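Long-range contacts in aldose 1-epimerase (Escherichia coli, PDB 3NRE), which probably catalyses the interconversion of the alpha and beta anomers of aldose sugars: residues H9-L14 with W27-P32; G21-F26 with Q119-T124; E218-I223 with L286-L291; L33-K38 with H149-L154; T3-S8 with V16-G21. All blocks are in the same frame, centred on the assembly; numbering follows the deposited sequence. Where two conformers were deposited one is given.

Interaction 1: residues H9-L14 with W27-P32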
# COMPACT_ATOMS: atom_id res chain seq x y z
N HIS A 9 19.10 -0.79 12.59
CA HIS A 9 20.40 -0.28 12.14
C HIS A 9 20.51 1.13 12.63
O HIS A 9 19.69 1.98 12.29
CB HIS A 9 20.46 -0.29 10.62
CG HIS A 9 21.84 -0.24 10.05
ND1 HIS A 9 22.38 -1.27 9.30
CD2 HIS A 9 22.78 0.75 10.06
CE1 HIS A 9 23.60 -0.94 8.92
NE2 HIS A 9 23.87 0.27 9.36
N GLY A 10 21.58 1.41 13.38
CA GLY A 10 21.76 2.74 13.93
C GLY A 10 20.59 3.05 14.85
O GLY A 10 20.26 2.27 15.72
N SER A 11 19.91 4.16 14.60
CA SER A 11 18.79 4.62 15.42
C SER A 11 17.46 4.15 14.84
O SER A 11 16.40 4.41 15.41
CB SER A 11 18.82 6.15 15.56
OG SER A 11 18.53 6.82 14.33
N LEU A 12 17.51 3.47 13.70
CA LEU A 12 16.25 2.98 13.04
C LEU A 12 15.89 1.60 13.49
O LEU A 12 16.74 0.73 13.60
CB LEU A 12 16.38 2.90 11.52
CG LEU A 12 16.46 4.19 10.73
CD1 LEU A 12 16.43 3.81 9.22
CD2 LEU A 12 15.35 5.15 11.08
N LYS A 13 14.60 1.39 13.72
CA LYS A 13 14.09 0.10 14.19
C LYS A 13 12.80 -0.18 13.45
O LYS A 13 11.97 0.72 13.28
CB LYS A 13 13.80 0.15 15.68
CG LYS A 13 13.40 -1.26 16.23
CD LYS A 13 13.33 -1.32 17.76
CE LYS A 13 12.06 -0.69 18.28
NZ LYS A 13 11.73 -1.10 19.75
N LEU A 14 12.64 -1.42 13.04
CA LEU A 14 11.44 -1.87 12.34
C LEU A 14 10.91 -3.15 12.99
O LEU A 14 11.65 -4.08 13.24
CB LEU A 14 11.81 -2.19 10.87
CG LEU A 14 10.70 -2.55 9.89
CD1 LEU A 14 9.96 -1.30 9.47
CD2 LEU A 14 11.20 -3.37 8.65
N TRP A 27 10.59 3.27 13.52
CA TRP A 27 10.97 4.35 14.42
C TRP A 27 12.42 4.80 14.19
O TRP A 27 13.25 4.04 13.72
CB TRP A 27 10.89 3.93 15.88
CG TRP A 27 9.59 3.43 16.40
CD1 TRP A 27 8.61 4.18 17.04
CD2 TRP A 27 9.13 2.07 16.41
NE1 TRP A 27 7.58 3.36 17.40
CE2 TRP A 27 7.86 2.07 17.02
CE3 TRP A 27 9.68 0.87 16.00
CZ2 TRP A 27 7.15 0.89 17.27
CZ3 TRP A 27 8.94 -0.32 16.19
CH2 TRP A 27 7.71 -0.29 16.85
N ARG A 28 12.65 6.08 14.48
CA ARG A 28 14.00 6.61 14.59
C ARG A 28 14.10 7.02 16.04
O ARG A 28 13.36 7.90 16.47
CB ARG A 28 14.20 7.79 13.66
CG ARG A 28 15.67 8.21 13.56
CD ARG A 28 15.77 9.68 13.30
NE ARG A 28 15.05 10.45 14.32
CZ ARG A 28 14.15 11.38 14.05
NH1 ARG A 28 13.88 11.68 12.79
NH2 ARG A 28 13.55 12.03 15.04
N ASP A 29 14.95 6.34 16.81
CA ASP A 29 14.95 6.49 18.28
C ASP A 29 13.50 6.20 18.73
O ASP A 29 12.97 5.17 18.31
CB ASP A 29 15.46 7.89 18.71
CG ASP A 29 16.95 8.05 18.50
OD1 ASP A 29 17.65 7.03 18.73
OD2 ASP A 29 17.41 9.15 18.10
N THR A 30 12.86 7.09 19.49
CA THR A 30 11.48 6.88 19.97
C THR A 30 10.42 7.56 19.07
O THR A 30 9.22 7.50 19.37
CB THR A 30 11.31 7.35 21.41
OG1 THR A 30 11.57 8.76 21.47
CG2 THR A 30 12.28 6.58 22.38
N THR A 31 10.86 8.15 17.96
CA THR A 31 9.98 8.90 17.04
C THR A 31 9.37 7.94 16.00
O THR A 31 10.08 7.27 15.26
CB THR A 31 10.74 10.04 16.26
OG1 THR A 31 11.41 10.90 17.18
CG2 THR A 31 9.77 10.89 15.36
N PRO A 32 8.03 7.88 15.95
CA PRO A 32 7.39 7.01 14.97
C PRO A 32 7.39 7.64 13.61
O PRO A 32 7.00 8.81 13.45
CB PRO A 32 5.98 6.82 15.49
CG PRO A 32 5.79 7.77 16.59
CD PRO A 32 7.09 8.38 16.97
O HOH W 1 14.34 3.22 17.07

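Interaction 2: residues G21-F26 with Q119-T124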
# COMPACT_ATOMS: atom_id res chain seq x y z
N GLY A 21 1.98 -10.07 6.81
CA GLY A 21 3.20 -9.49 6.35
C GLY A 21 3.29 -7.99 6.60
O GLY A 21 3.84 -7.25 5.81
N VAL A 22 2.72 -7.58 7.71
CA VAL A 22 2.55 -6.18 8.02
C VAL A 22 3.71 -5.62 8.82
O VAL A 22 4.31 -6.30 9.66
CB VAL A 22 1.24 -5.91 8.74
CG1 VAL A 22 0.04 -6.45 7.92
CG2 VAL A 22 1.23 -6.50 10.22
N ILE A 23 4.03 -4.38 8.55
CA ILE A 23 4.91 -3.62 9.45
C ILE A 23 4.09 -3.23 10.66
O ILE A 23 2.97 -2.73 10.51
CB ILE A 23 5.46 -2.36 8.78
CG1 ILE A 23 6.28 -2.79 7.57
CG2 ILE A 23 6.40 -1.58 9.71
CD1 ILE A 23 6.86 -1.64 6.74
N GLU A 24 4.64 -3.44 11.84
CA GLU A 24 3.99 -3.05 13.13
C GLU A 24 4.65 -1.84 13.81
O GLU A 24 4.14 -1.34 14.80
CB GLU A 24 3.92 -4.26 14.10
CG GLU A 24 2.97 -5.34 13.57
CD GLU A 24 1.44 -5.04 13.80
OE1 GLU A 24 1.09 -3.93 14.27
OE2 GLU A 24 0.61 -5.98 13.58
N GLY A 25 5.77 -1.39 13.28
CA GLY A 25 6.40 -0.15 13.72
C GLY A 25 7.63 0.16 12.90
O GLY A 25 8.29 -0.73 12.41
N PHE A 26 7.89 1.46 12.76
CA PHE A 26 9.09 1.96 12.14
C PHE A 26 9.42 3.26 12.86
O PHE A 26 8.61 4.20 12.88
CB PHE A 26 8.83 2.21 10.64
CG PHE A 26 10.03 2.66 9.87
CD1 PHE A 26 11.30 2.24 10.21
CD2 PHE A 26 9.88 3.45 8.74
CE1 PHE A 26 12.42 2.68 9.46
CE2 PHE A 26 10.99 3.87 8.00
CZ PHE A 26 12.24 3.51 8.35
N GLN A 119 8.14 -11.08 0.46
CA GLN A 119 8.29 -9.70 0.87
C GLN A 119 9.59 -9.60 1.66
O GLN A 119 9.68 -10.23 2.73
CB GLN A 119 7.12 -9.23 1.73
CG GLN A 119 7.05 -7.72 1.82
CD GLN A 119 5.87 -7.20 2.60
OE1 GLN A 119 5.60 -6.00 2.58
NE2 GLN A 119 5.20 -8.08 3.33
N ALA A 120 10.55 -8.83 1.14
CA ALA A 120 11.85 -8.56 1.75
C ALA A 120 11.93 -7.15 2.31
O ALA A 120 11.50 -6.18 1.69
CB ALA A 120 12.99 -8.77 0.74
N PHE A 121 12.52 -7.04 3.49
CA PHE A 121 12.69 -5.77 4.19
C PHE A 121 14.19 -5.59 4.43
O PHE A 121 14.84 -6.53 4.85
CB PHE A 121 11.98 -5.84 5.55
CG PHE A 121 10.49 -6.08 5.47
CD1 PHE A 121 9.99 -7.36 5.35
CD2 PHE A 121 9.59 -5.03 5.56
CE1 PHE A 121 8.62 -7.60 5.27
CE2 PHE A 121 8.23 -5.25 5.50
CZ PHE A 121 7.75 -6.54 5.39
N HIS A 122 14.69 -4.37 4.25
CA HIS A 122 16.08 -4.05 4.54
C HIS A 122 16.22 -2.67 5.17
O HIS A 122 15.56 -1.72 4.74
CB HIS A 122 16.87 -4.16 3.25
CG HIS A 122 18.35 -4.04 3.43
ND1 HIS A 122 19.08 -3.01 2.88
CD2 HIS A 122 19.24 -4.82 4.10
CE1 HIS A 122 20.35 -3.16 3.19
NE2 HIS A 122 20.47 -4.25 3.93
N LEU A 123 17.09 -2.55 6.19
CA LEU A 123 17.34 -1.28 6.86
C LEU A 123 18.77 -0.89 6.65
O LEU A 123 19.66 -1.73 6.80
CB LEU A 123 17.13 -1.38 8.37
CG LEU A 123 15.75 -1.19 8.93
CD1 LEU A 123 15.84 -1.17 10.46
CD2 LEU A 123 15.10 0.10 8.40
N THR A 124 19.00 0.37 6.30
CA THR A 124 20.32 0.98 6.45
C THR A 124 20.18 2.06 7.52
O THR A 124 19.18 2.08 8.22
CB THR A 124 20.82 1.57 5.15
OG1 THR A 124 19.97 2.67 4.79
CG2 THR A 124 20.87 0.51 4.05
O HOH W 2 4.19 -4.43 4.55

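Interaction 3: residues E218-I223 with L286-L291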
# COMPACT_ATOMS: atom_id res chain seq x y z
N GLU A 218 8.46 17.78 13.96
CA GLU A 218 9.48 16.83 14.43
C GLU A 218 10.83 17.09 13.73
O GLU A 218 11.82 16.38 13.98
CB GLU A 218 9.10 15.37 14.12
CG GLU A 218 7.80 14.82 14.74
CD GLU A 218 7.95 14.47 16.21
OE1 GLU A 218 8.97 14.84 16.83
OE2 GLU A 218 7.04 13.82 16.76
N GLY A 219 10.86 18.06 12.83
CA GLY A 219 12.05 18.38 12.05
C GLY A 219 12.58 17.38 11.03
O GLY A 219 13.72 17.49 10.62
N TYR A 220 11.77 16.42 10.58
CA TYR A 220 12.21 15.51 9.49
C TYR A 220 11.18 15.41 8.34
O TYR A 220 10.04 15.91 8.42
CB TYR A 220 12.50 14.12 10.05
CG TYR A 220 11.26 13.35 10.44
CD1 TYR A 220 10.63 12.56 9.53
CD2 TYR A 220 10.69 13.47 11.69
CE1 TYR A 220 9.50 11.85 9.85
CE2 TYR A 220 9.54 12.76 12.03
CZ TYR A 220 8.93 11.98 11.10
OH TYR A 220 7.78 11.27 11.36
N ALA A 221 11.63 14.78 7.26
CA ALA A 221 10.76 14.41 6.14
C ALA A 221 11.10 12.96 5.81
O ALA A 221 12.21 12.49 6.11
CB ALA A 221 11.01 15.29 4.93
N ILE A 222 10.15 12.27 5.20
CA ILE A 222 10.35 10.93 4.65
C ILE A 222 10.24 11.04 3.15
O ILE A 222 9.29 11.64 2.66
CB ILE A 222 9.27 9.92 5.13
CG1 ILE A 222 9.40 9.68 6.62
CG2 ILE A 222 9.36 8.60 4.35
CD1 ILE A 222 8.61 8.51 7.10
N ILE A 223 11.23 10.46 2.46
CA ILE A 223 11.30 10.46 1.00
C ILE A 223 10.93 9.07 0.57
O ILE A 223 11.61 8.09 0.88
CB ILE A 223 12.71 10.72 0.46
CG1 ILE A 223 13.18 12.12 0.79
CG2 ILE A 223 12.78 10.44 -1.06
CD1 ILE A 223 12.31 13.18 0.28
N LEU A 286 11.67 4.05 1.85
CA LEU A 286 11.35 5.21 2.67
C LEU A 286 12.63 5.69 3.32
O LEU A 286 13.21 4.99 4.12
CB LEU A 286 10.32 4.82 3.75
CG LEU A 286 8.98 4.23 3.27
CD1 LEU A 286 8.14 3.77 4.47
CD2 LEU A 286 8.23 5.23 2.39
N ARG A 287 13.05 6.91 2.99
CA ARG A 287 14.30 7.44 3.50
C ARG A 287 14.02 8.59 4.43
O ARG A 287 13.27 9.51 4.07
CB ARG A 287 15.22 7.88 2.36
CG ARG A 287 16.52 8.49 2.83
CD ARG A 287 17.60 8.58 1.73
NE ARG A 287 17.17 9.44 0.63
CZ ARG A 287 17.20 10.77 0.64
NH1 ARG A 287 17.62 11.46 1.70
NH2 ARG A 287 16.79 11.43 -0.43
N VAL A 288 14.64 8.58 5.62
CA VAL A 288 14.43 9.67 6.57
C VAL A 288 15.50 10.71 6.36
O VAL A 288 16.68 10.37 6.26
CB VAL A 288 14.51 9.22 8.05
CG1 VAL A 288 13.95 10.30 8.97
CG2 VAL A 288 13.79 7.93 8.25
N GLU A 289 15.10 11.97 6.29
CA GLU A 289 16.09 13.03 6.23
C GLU A 289 15.74 14.21 7.11
O GLU A 289 14.58 14.49 7.42
CB GLU A 289 16.38 13.46 4.78
CG GLU A 289 15.23 14.04 4.01
CD GLU A 289 15.67 14.70 2.68
OE1 GLU A 289 16.68 14.26 2.09
OE2 GLU A 289 14.99 15.64 2.22
N TRP A 290 16.80 14.89 7.57
CA TRP A 290 16.58 16.07 8.38
C TRP A 290 16.01 17.06 7.37
O TRP A 290 16.47 17.08 6.24
CB TRP A 290 17.89 16.49 9.09
CG TRP A 290 18.23 15.62 10.36
CD1 TRP A 290 18.79 16.08 11.52
CD2 TRP A 290 18.03 14.19 10.56
NE1 TRP A 290 18.96 15.04 12.42
CE2 TRP A 290 18.50 13.88 11.86
CE3 TRP A 290 17.51 13.14 9.77
CZ2 TRP A 290 18.45 12.57 12.39
CZ3 TRP A 290 17.46 11.84 10.30
CH2 TRP A 290 17.93 11.57 11.59
N LEU A 291 14.96 17.78 7.73
CA LEU A 291 14.17 18.55 6.74
C LEU A 291 14.98 19.75 6.23
O LEU A 291 15.93 20.21 6.91
CB LEU A 291 12.83 18.99 7.38
CG LEU A 291 11.60 19.42 6.57
CD1 LEU A 291 10.58 20.03 7.55
CD2 LEU A 291 11.85 20.41 5.42
OXT LEU A 291 14.73 20.30 5.14

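Interaction 4: residues L33-K38 with H149-L154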
# COMPACT_ATOMS: atom_id res chain seq x y z
N LEU A 33 7.91 6.90 12.65
CA LEU A 33 7.93 7.34 11.25
C LEU A 33 6.70 6.89 10.53
O LEU A 33 6.27 7.50 9.54
CB LEU A 33 9.18 6.78 10.57
CG LEU A 33 10.51 7.12 11.27
CD1 LEU A 33 11.66 6.44 10.56
CD2 LEU A 33 10.73 8.69 11.36
N LEU A 34 6.21 5.70 10.92
CA LEU A 34 4.89 5.22 10.54
C LEU A 34 4.09 5.13 11.84
O LEU A 34 4.64 5.06 12.95
CB LEU A 34 4.98 3.83 9.90
CG LEU A 34 5.67 3.61 8.56
CD1 LEU A 34 5.74 2.13 8.17
CD2 LEU A 34 4.96 4.49 7.48
N ARG A 35 2.77 5.15 11.71
CA ARG A 35 1.89 5.02 12.81
C ARG A 35 2.24 3.71 13.55
O ARG A 35 2.25 2.68 12.93
CB ARG A 35 0.43 4.93 12.31
CG ARG A 35 -0.57 4.64 13.36
CD ARG A 35 -1.96 4.43 12.85
NE ARG A 35 -2.13 3.11 12.23
CZ ARG A 35 -3.31 2.66 11.84
NH1 ARG A 35 -4.37 3.43 11.95
NH2 ARG A 35 -3.44 1.46 11.31
N PRO A 36 2.44 3.74 14.87
CA PRO A 36 2.73 2.47 15.55
C PRO A 36 1.57 1.50 15.41
O PRO A 36 0.43 1.90 15.67
CB PRO A 36 2.91 2.91 17.03
CG PRO A 36 3.42 4.24 16.93
CD PRO A 36 2.66 4.88 15.76
N GLY A 37 1.87 0.24 15.06
CA GLY A 37 0.83 -0.79 15.03
C GLY A 37 0.35 -1.26 16.38
O GLY A 37 1.05 -1.15 17.40
N LYS A 38 -0.86 -1.80 16.41
CA LYS A 38 -1.39 -2.40 17.63
C LYS A 38 -0.97 -3.82 17.88
O LYS A 38 -1.29 -4.36 18.96
CB LYS A 38 -2.93 -2.38 17.63
CG LYS A 38 -3.49 -0.98 17.57
CD LYS A 38 -5.02 -1.02 17.75
CE LYS A 38 -5.64 0.34 18.07
NZ LYS A 38 -7.13 0.13 18.33
N HIS A 149 0.29 -0.15 1.63
CA HIS A 149 -0.68 0.69 2.29
C HIS A 149 -0.12 1.19 3.62
O HIS A 149 -0.52 0.71 4.69
CB HIS A 149 -1.97 -0.10 2.43
CG HIS A 149 -3.16 0.69 2.85
ND1 HIS A 149 -3.27 1.23 4.11
CD2 HIS A 149 -4.34 0.93 2.23
CE1 HIS A 149 -4.46 1.80 4.24
NE2 HIS A 149 -5.13 1.61 3.12
N PRO A 150 0.84 2.13 3.56
CA PRO A 150 1.40 2.64 4.81
C PRO A 150 0.52 3.69 5.47
O PRO A 150 -0.11 4.52 4.79
CB PRO A 150 2.76 3.21 4.37
CG PRO A 150 2.57 3.56 2.96
CD PRO A 150 1.57 2.64 2.39
N TYR A 151 0.55 3.67 6.80
CA TYR A 151 -0.11 4.63 7.63
C TYR A 151 0.93 5.55 8.25
O TYR A 151 1.80 5.10 9.00
CB TYR A 151 -0.83 3.93 8.77
CG TYR A 151 -2.01 3.05 8.37
CD1 TYR A 151 -1.80 1.73 7.93
CD2 TYR A 151 -3.31 3.50 8.48
CE1 TYR A 151 -2.90 0.91 7.59
CE2 TYR A 151 -4.39 2.67 8.17
CZ TYR A 151 -4.16 1.42 7.71
OH TYR A 151 -5.23 0.59 7.39
N PHE A 152 0.84 6.85 7.95
CA PHE A 152 1.77 7.84 8.49
C PHE A 152 1.13 8.67 9.59
O PHE A 152 -0.06 8.96 9.54
CB PHE A 152 2.17 8.81 7.39
CG PHE A 152 2.94 8.18 6.27
CD1 PHE A 152 4.31 8.00 6.39
CD2 PHE A 152 2.30 7.72 5.15
CE1 PHE A 152 5.04 7.37 5.39
CE2 PHE A 152 3.04 7.13 4.11
CZ PHE A 152 4.41 6.97 4.23
N PRO A 153 1.93 9.16 10.56
CA PRO A 153 1.43 10.05 11.58
C PRO A 153 0.91 11.31 10.91
O PRO A 153 1.47 11.75 9.92
CB PRO A 153 2.65 10.38 12.44
CG PRO A 153 3.72 9.41 11.95
CD PRO A 153 3.37 8.88 10.68
N LEU A 154 -0.12 11.89 11.48
CA LEU A 154 -0.62 13.18 10.96
C LEU A 154 -0.65 14.23 12.02
O LEU A 154 -1.20 14.02 13.10
CB LEU A 154 -2.05 12.99 10.42
CG LEU A 154 -2.75 14.16 9.75
CD1 LEU A 154 -1.93 14.71 8.57
CD2 LEU A 154 -4.17 13.80 9.24

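Interaction 5: residues T3-S8 with V16-G21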
# COMPACT_ATOMS: atom_id res chain seq x y z
N THR A 3 4.02 -13.98 15.23
CA THR A 3 5.42 -13.69 15.46
C THR A 3 5.71 -12.26 15.04
O THR A 3 5.32 -11.85 13.92
CB THR A 3 6.30 -14.61 14.66
OG1 THR A 3 5.79 -15.97 14.73
CG2 THR A 3 7.76 -14.52 15.15
N ILE A 4 6.49 -11.56 15.87
CA ILE A 4 6.99 -10.24 15.52
C ILE A 4 8.53 -10.27 15.43
O ILE A 4 9.23 -10.69 16.38
CB ILE A 4 6.63 -9.18 16.56
CG1 ILE A 4 5.12 -9.12 16.89
CG2 ILE A 4 7.12 -7.80 16.09
CD1 ILE A 4 4.29 -8.78 15.84
N TYR A 5 9.02 -9.80 14.30
CA TYR A 5 10.45 -9.80 13.96
C TYR A 5 10.95 -8.37 14.01
O TYR A 5 10.33 -7.49 13.42
CB TYR A 5 10.66 -10.33 12.51
CG TYR A 5 10.08 -11.71 12.30
CD1 TYR A 5 10.82 -12.82 12.64
CD2 TYR A 5 8.80 -11.90 11.80
CE1 TYR A 5 10.29 -14.10 12.50
CE2 TYR A 5 8.28 -13.20 11.62
CZ TYR A 5 9.05 -14.27 12.02
OH TYR A 5 8.58 -15.57 11.88
N THR A 6 12.06 -8.13 14.69
CA THR A 6 12.62 -6.78 14.81
C THR A 6 13.92 -6.70 14.01
O THR A 6 14.74 -7.61 14.09
CB THR A 6 12.88 -6.44 16.23
OG1 THR A 6 11.62 -6.46 16.91
CG2 THR A 6 13.57 -5.04 16.37
N LEU A 7 14.06 -5.61 13.27
CA LEU A 7 15.33 -5.26 12.58
C LEU A 7 15.78 -3.95 13.12
O LEU A 7 14.99 -3.11 13.45
CB LEU A 7 15.10 -5.03 11.09
CG LEU A 7 14.50 -6.13 10.26
CD1 LEU A 7 14.62 -5.72 8.79
CD2 LEU A 7 15.26 -7.40 10.57
N SER A 8 17.08 -3.70 13.10
CA SER A 8 17.55 -2.40 13.46
C SER A 8 18.88 -2.08 12.78
O SER A 8 19.64 -2.97 12.42
CB SER A 8 17.68 -2.26 14.98
OG SER A 8 18.59 -3.18 15.55
N VAL A 16 8.02 -6.24 12.26
CA VAL A 16 7.22 -6.85 11.19
C VAL A 16 6.53 -8.08 11.74
O VAL A 16 7.14 -8.83 12.48
CB VAL A 16 8.07 -7.30 9.98
CG1 VAL A 16 7.22 -7.96 8.89
CG2 VAL A 16 8.89 -6.14 9.42
N SER A 17 5.26 -8.28 11.38
CA SER A 17 4.51 -9.43 11.82
C SER A 17 4.27 -10.40 10.69
O SER A 17 4.02 -9.97 9.56
CB SER A 17 3.13 -8.97 12.35
OG SER A 17 2.29 -10.06 12.62
N ASP A 18 4.25 -11.69 11.03
CA ASP A 18 3.84 -12.72 10.06
C ASP A 18 2.34 -12.70 9.76
O ASP A 18 1.89 -13.40 8.86
CB ASP A 18 4.28 -14.13 10.44
CG ASP A 18 3.73 -14.61 11.81
OD1 ASP A 18 2.97 -13.90 12.49
OD2 ASP A 18 4.14 -15.75 12.20
N GLN A 19 1.55 -11.97 10.55
CA GLN A 19 0.11 -11.85 10.32
C GLN A 19 -0.07 -10.77 9.25
O GLN A 19 0.04 -9.56 9.53
CB GLN A 19 -0.64 -11.45 11.58
CG GLN A 19 -0.42 -12.39 12.71
CD GLN A 19 -0.86 -13.81 12.43
OE1 GLN A 19 -2.05 -14.08 12.30
NE2 GLN A 19 0.10 -14.75 12.38
N GLY A 20 -0.28 -11.20 8.02
CA GLY A 20 -0.46 -10.25 6.93
C GLY A 20 0.82 -9.70 6.30
O GLY A 20 0.77 -8.85 5.43
N GLY A 21 1.98 -10.07 6.81
CA GLY A 21 3.20 -9.49 6.35
C GLY A 21 3.29 -7.99 6.60
O GLY A 21 3.84 -7.25 5.81
O HOH W 3 6.55 -16.61 10.55

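Interaction 1: residues H9-L14 with W27-P32
Lys13 reaches over to the neighbouring strand and lies against the indole of Trp27. Its CG is anti to the backbone N, and a bend at chi3 (77°) carries the end of the chain to the six-membered ring, where CE comes within 3.6 Å of Trp27 CE3. The ammonium ends off-centre: Lys13 NZ is 5.0 Å from the centroid of that ring, which makes a cation-pi contact of the looser kind, and NZ also bonds to a PEG molecule probably left from crystallisation. The carbonyl O of Lys13 instead meets the indole at its edge, near the ring plane.

Lys13 and Trp27 form an antiparallel hydrogen-bonded pair, closed by Trp27 N to Lys13 O at 2.9 Å and Lys13 N to Trp27 O at 3.0 Å. On the other face of the sheet, Leu12 and Arg28 cross obliquely, with Leu12 CD2 at 3.9 Å from Arg28 CB. Beyond them Asp29 N donates to Ser11 O (2.8 Å), and a water donates to both Ser11 O and Asp29 O.

Two type II' turns flank this end of the hairpin. His9 to Leu12 joins strand 4-9 to 12-17 and Arg28 to Thr31 joins 22-28 to 31-32; with the 12-17/22-28 pairing these make a four-stranded antiparallel meander. From it Leu12 packs on Leu33, while Arg28 extends to Trp290 of strand 279-290 and Tyr220 of strand 220-227.

Interaction 2: residues G21-F26 with Q119-T124
Gln119 spans the gap to Gly21 with a fully extended side chain. Its CB points toward segment 21-26, CG stands anti to the backbone N (chi1 -163°), and the straight chain beyond it brings CD to 3.8 Å from Gly21 O. At the tip the two amide atoms divide the work. NE2 donates to Gly21 O at 2.9 Å, lying in the carbonyl plane on a lone pair, although the acceptor sits 25° out of the amide plane and the bond is bent. OE1 accepts a hydrogen bond from a water at 2.9 Å; the same water donates to Gly21 O. With an acceptor, Gly21 O, before NE2 and donors, the water and Trp148 NE1, before OE1, the orientation of the amide is settled.

The two segments run 18° apart, yet the CA atoms of Ile23 and Phe121 are 9.6 Å apart, too far for strand pairing: strands 22-28 and 114-123 belong to different sheets packed face to face, as in the beta-sandwich of mutarotases. Between the layers Phe121 CE2 touches Ile23 CG1 at 3.8 Å, and the edge of the Phe121 ring faces Gly21 O. Farther along, Phe26 and Leu123 slide past each other in opposite directions, Phe26 CE1 lying 3.9 Å from Leu123 CD2.

Interaction 3: residues E218-I223 with L286-L291
A chi3 of 62° bends the chain of Arg287 after CG has left anti to the backbone N, and the guanidinium is thereby laid beside Ile223 of the adjoining strand. Glu289 turns its CG between its own backbone N and carbonyl carbon (chi1 62°), which brings the carboxylate to the same place. Ile223 lies alongside Arg287, pointing the same way; its CG1 sits over one guanidinium face, 3.9 Å from Arg287 NH2, and is 4.1 Å from Glu289 CD. Arg287 NH1 and Glu289 OE1 form a salt bridge of 3.0 Å along one strand, while Glu289 OE2 has a second charged partner in Arg212. The aliphatic branch of Ile223 therefore packs against a paired charge.

Strands 220-227 and 279-290 are antiparallel neighbours in the large nine-stranded sheet; the axes of 220-223 and 286-290 are at 156°. The hydrogen-bonded pairs are Ala221 with Glu289 and Ile223 with Arg287; in the latter Ile223 N reaches Arg287 O at 2.8 Å and the return bond is as short. A G1 beta bulge, in which Gly219 and Tyr220 both face Gln215, begins strand 220-227.

On the other face Ile222 CG2 touches Leu286 CB at 3.9 Å. The CB of Tyr220 points away overall, yet lies 3.4 Å from Glu289 O, and ring atom CD1 meets Val288 CG1; Leu33 and Arg28 also pack on this residue. At the chain terminus the poorly ordered Leu291 donates from N to Gly219 O over a long 3.2 Å, approaching from above the carbonyl plane.

Interaction 4: residues L33-K38 with H149-L154
Arg35 spreads its guanidinium flat over the phenol ring of Tyr151, the two planes only 8° apart and the centres 3.8 Å from each other. NH2 is the atom over the middle of the ring, while CZ lies nearest CD2, at 3.5 Å. The two side chains run alongside each other, and a bend at chi3 (76°) lays the guanidinium on the ring. Their backbones are tied as well, Arg35 N donating to Tyr151 O at 2.9 Å.

Around Leu34 the contact is apolar. Its CD2 stands over the face of Phe152, 4.0 Å from the ring centroid, in a CH-pi contact, and the same methyl meets Pro150 CB. Separately, the backbone carbonyl of Leu33 packs on the proline ring of Pro153, with Leu33 O 3.4 Å from Pro153 CD.

The loop after strand 31-32 is thus pressed onto strand 142-153. Phe250 adds a cation-pi contact to Arg35 and an edge-to-face one to Tyr151, and a PEG molecule beside Tyr151, bonded to His149 NE2, may mark a pocket.

Arg35 NH2 also donates to the carbonyls of Ala46 and Thr44. Carbonyl bonds and ring stacking together fix the guanidinium's rotation, and the pi face probably helps offset the cost of covering its charge.

Interaction 5: residues T3-S8 with V16-G21
Tyr5 and Val16 form an antiparallel hydrogen-bonded pair, with Tyr5 N to Val16 O at 2.8 Å and Val16 N to Tyr5 O at 2.9 Å. Ile4 and Ser17 follow as the non-hydrogen-bonded pair, their CA atoms 4.5 Å apart. Strand 12-17 then ends, but the pairing runs one step further, because Asp18 N donates to Thr3 O. An ST turn leads the chain away: Ser17 OG accepts from Gln19 N.

Among the side chains Asp18 carries the contact, crossing Thr3 at about a right angle. Its CG lies between the backbone N and the carbonyl carbon (chi1 59°), aiming the carboxylate at the start of the first strand. Thr3 N reaches Asp18 OD1 at 2.9 Å, from above the carboxylate plane, while Gln19 NE2 comes to that oxygen from the opposite face at 3.0 Å. Asp18 OD2 lies 3.0 Å from Thr3 OG1, and a water donates to OD2 while bonding to Tyr5 OH. On the other face of the hairpin Ile4 CD1 packs on Ser17 CB at 3.7 Å. The Tyr5 ring meets His97 edge-to-face, and Val16 packs on Leu102 of the larger sheet.

One carboxylate thus closes the open end of the hairpin by gathering backbone, amide and water protons. With that many donors around it, Asp18 is probably stabilised as the anion despite being buried.

In the fold
Interactions 1, 2 and 5 all draw on the four-stranded N-terminal meander: 5 and 1 hold strand 12-17 from its two sides, and strand 22-28 serves both 1 and 2. Interaction 1 is at the surface, with backbone pairing and a loose cation-pi contact; 5 is partly buried and relies on a carboxylate. Interaction 2 is buried and joins the meander to the large sheet through side-chain packing and one side-chain-to-backbone hydrogen bond, without strand pairing, whereas interaction 3, partly buried, is strand pairing within that large sheet. Interaction 4, also buried, fixes a loop to a third sheet by stacking. Leu33 of interaction 4 reaches interactions 1, 2 and 3, touching Leu12, Phe26, Val288 and Tyr220.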